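Local coordinates for uncharacterized ATP-binding protein MJECL15 (Methanocaldococcus jannaschii, PDB 3H92), which is of unknown function but probably binds ATP, and has a C-terminal domain that appears related to helix-turn-helix domains, at residues N46-K51 / T76-S81. Residues are numbered along the deposited sequence; the frame is centred on the assembly and turned at random.
Sequences NYELPK and TLKPQS
Leu-49 and Leu-77 form an antiparallel hydrogen-bonded pair. Leu-49 N donates to Leu-77 O at 2.8 Å, and Leu-77 N donates to Leu-49 O at 2.7 Å. This joins the short strand 49-50 to the edge of the hairpin made by strands 68-71 and 76-79. Both leucines turn to the same sheet face, where Phe-43 of helix 33-45 and Ile-54 cover them.

Glu-48 leaves on the other face. Its CB lies 3.9 Å from Leu-77 O, with Lys-78 CB slightly farther. Its CG, anti to the backbone N (chi1 -173°), rests 3.5 Å from Thr-76 CB. CD comes 3.3 Å from Thr-76 OG1. At the tip, Thr-76 OG1 is placed to donate to Glu-48 OE2, but the modelled 2.4 Å is doubtfully short. OE2 also forms a salt bridge with Lys-74, in the turn between the hairpin strands. Glu-48 OE1 is 4.5 Å from Lys-78 NZ, beyond salt-bridge range.

The Tyr-47 ring crosses the Lys-78 and Pro-79 side chains at a slant. Lys-78 CB sits over one ring face, offset toward the rim, and Lys-78 CD meets Tyr-47 CE2 at 3.7 Å. Pro-79 CD makes an off-centre CH-pi contact, and Trp-85 of helix 82-91 stacks edge-to-face. A water links Tyr-47 OH to Pro-79 O.

The chemistry is split by face: leucines pack against helix 33-45 and Ile-54, while Glu-48 reaches Lys-74 and probably Thr-76, and nearby lysines probably favour its charged form.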
loop_
_atom_site.group_PDB
_atom_site.type_symbol
_atom_site.label_atom_id
_atom_site.label_comp_id
_atom_site.label_asym_id
_atom_site.label_seq_id
_atom_site.Cartn_x
_atom_site.Cartn_y
_atom_site.Cartn_z
ATOM N N ASN A 46 -11.580 -2.539 -3.661
ATOM C CA ASN A 46 -11.988 -3.188 -2.432
ATOM C C ASN A 46 -11.137 -2.748 -1.294
ATOM O O ASN A 46 -9.964 -3.101 -1.266
ATOM C CB ASN A 46 -11.778 -4.686 -2.556
ATOM C CG ASN A 46 -12.785 -5.327 -3.433
ATOM O OD1 ASN A 46 -13.935 -5.465 -3.049
ATOM N ND2 ASN A 46 -12.372 -5.720 -4.625
ATOM N N TYR A 47 -11.755 -2.105 -0.309
ATOM C CA TYR A 47 -11.055 -1.532 0.858
ATOM C C TYR A 47 -10.337 -2.519 1.723
ATOM O O TYR A 47 -9.286 -2.230 2.248
ATOM C CB TYR A 47 -12.084 -0.835 1.712
ATOM C CG TYR A 47 -11.579 -0.259 2.995
ATOM C CD1 TYR A 47 -10.812 0.859 3.003
ATOM C CD2 TYR A 47 -11.935 -0.809 4.201
ATOM C CE1 TYR A 47 -10.410 1.452 4.174
ATOM C CE2 TYR A 47 -11.505 -0.236 5.405
ATOM C CZ TYR A 47 -10.742 0.898 5.355
ATOM O OH TYR A 47 -10.318 1.466 6.499
ATOM N N GLU A 48 -10.952 -3.671 1.947
ATOM C CA GLU A 48 -10.355 -4.723 2.765
ATOM C C GLU A 48 -10.366 -5.995 1.970
ATOM O O GLU A 48 -11.330 -6.277 1.261
ATOM C CB GLU A 48 -11.199 -4.951 4.016
ATOM C CG GLU A 48 -10.584 -5.920 5.025
ATOM C CD GLU A 48 -11.427 -6.063 6.311
ATOM O OE1 GLU A 48 -12.373 -5.226 6.522
ATOM O OE2 GLU A 48 -11.134 -7.013 7.096
ATOM N N LEU A 49 -9.309 -6.783 2.093
ATOM C CA LEU A 49 -9.259 -7.969 1.291
ATOM C C LEU A 49 -8.459 -9.073 1.909
ATOM O O LEU A 49 -7.710 -8.847 2.836
ATOM C CB LEU A 49 -8.795 -7.630 -0.144
ATOM C CG LEU A 49 -7.652 -6.711 -0.431
ATOM C CD1 LEU A 49 -6.388 -7.505 -0.134
ATOM C CD2 LEU A 49 -7.717 -6.196 -1.899
ATOM N N PRO A 50 -8.677 -10.313 1.432
ATOM C CA PRO A 50 -7.898 -11.406 1.993
ATOM C C PRO A 50 -6.416 -11.135 1.844
ATOM O O PRO A 50 -5.995 -10.584 0.825
ATOM C CB PRO A 50 -8.346 -12.615 1.183
ATOM C CG PRO A 50 -9.762 -12.247 0.700
ATOM C CD PRO A 50 -9.672 -10.765 0.437
ATOM N N LYS A 51 -5.599 -11.535 2.804
ATOM C CA LYS A 51 -4.150 -11.274 2.647
ATOM C C LYS A 51 -3.433 -12.096 1.577
ATOM O O LYS A 51 -2.363 -11.697 1.083
ATOM C CB LYS A 51 -3.445 -11.427 3.992
ATOM C CG LYS A 51 -3.506 -12.785 4.660
ATOM C CD LYS A 51 -2.470 -12.822 5.816
ATOM C CE LYS A 51 -2.086 -14.239 6.243
ATOM N NZ LYS A 51 -0.889 -14.221 7.206
ATOM N N THR A 76 -7.181 -10.404 6.887
ATOM C CA THR A 76 -7.380 -9.411 5.818
ATOM C C THR A 76 -6.373 -8.272 5.890
ATOM O O THR A 76 -5.746 -8.025 6.932
ATOM C CB THR A 76 -8.808 -8.798 5.856
ATOM O OG1 THR A 76 -9.054 -8.197 7.140
ATOM C CG2 THR A 76 -9.859 -9.868 5.613
ATOM N N LEU A 77 -6.230 -7.597 4.755
ATOM C CA LEU A 77 -5.424 -6.401 4.643
ATOM C C LEU A 77 -6.342 -5.257 4.270
ATOM O O LEU A 77 -7.351 -5.460 3.589
ATOM C CB LEU A 77 -4.391 -6.533 3.527
ATOM C CG LEU A 77 -3.352 -7.665 3.704
ATOM C CD1 LEU A 77 -2.608 -7.907 2.378
ATOM C CD2 LEU A 77 -2.360 -7.307 4.790
ATOM N N LYS A 78 -5.953 -4.068 4.691
ATOM C CA LYS A 78 -6.670 -2.842 4.309
ATOM C C LYS A 78 -5.678 -1.703 4.478
ATOM O O LYS A 78 -4.680 -1.886 5.127
ATOM C CB LYS A 78 -7.939 -2.607 5.166
ATOM C CG LYS A 78 -7.749 -2.377 6.646
ATOM C CD LYS A 78 -9.123 -2.366 7.283
ATOM C CE LYS A 78 -9.060 -2.035 8.720
ATOM N NZ LYS A 78 -10.388 -2.323 9.401
ATOM N N PRO A 79 -5.967 -0.557 3.879
ATOM C CA PRO A 79 -5.108 0.596 4.044
ATOM C C PRO A 79 -5.027 0.958 5.527
ATOM O O PRO A 79 -5.964 0.709 6.284
ATOM C CB PRO A 79 -5.811 1.699 3.239
ATOM C CG PRO A 79 -6.685 0.957 2.235
ATOM C CD PRO A 79 -7.164 -0.240 3.052
ATOM N N GLN A 80 -3.886 1.498 5.923
ATOM C CA GLN A 80 -3.593 1.769 7.303
ATOM C C GLN A 80 -4.521 2.854 7.830
ATOM O O GLN A 80 -4.803 2.897 9.035
ATOM C CB GLN A 80 -2.153 2.211 7.419
ATOM C CG GLN A 80 -1.663 2.362 8.820
ATOM C CD GLN A 80 -1.392 1.025 9.455
ATOM O OE1 GLN A 80 -0.728 0.160 8.860
ATOM N NE2 GLN A 80 -1.881 0.839 10.687
ATOM N N SER A 81 -4.994 3.728 6.940
ATOM C CA SER A 81 -5.963 4.759 7.309
ATOM C C SER A 81 -6.702 5.180 6.094
ATOM O O SER A 81 -6.296 4.844 4.968
ATOM C CB SER A 81 -5.251 6.006 7.837
ATOM O OG SER A 81 -4.675 6.695 6.745
HETATM O O HOH W 1 -7.930 2.269 6.872
#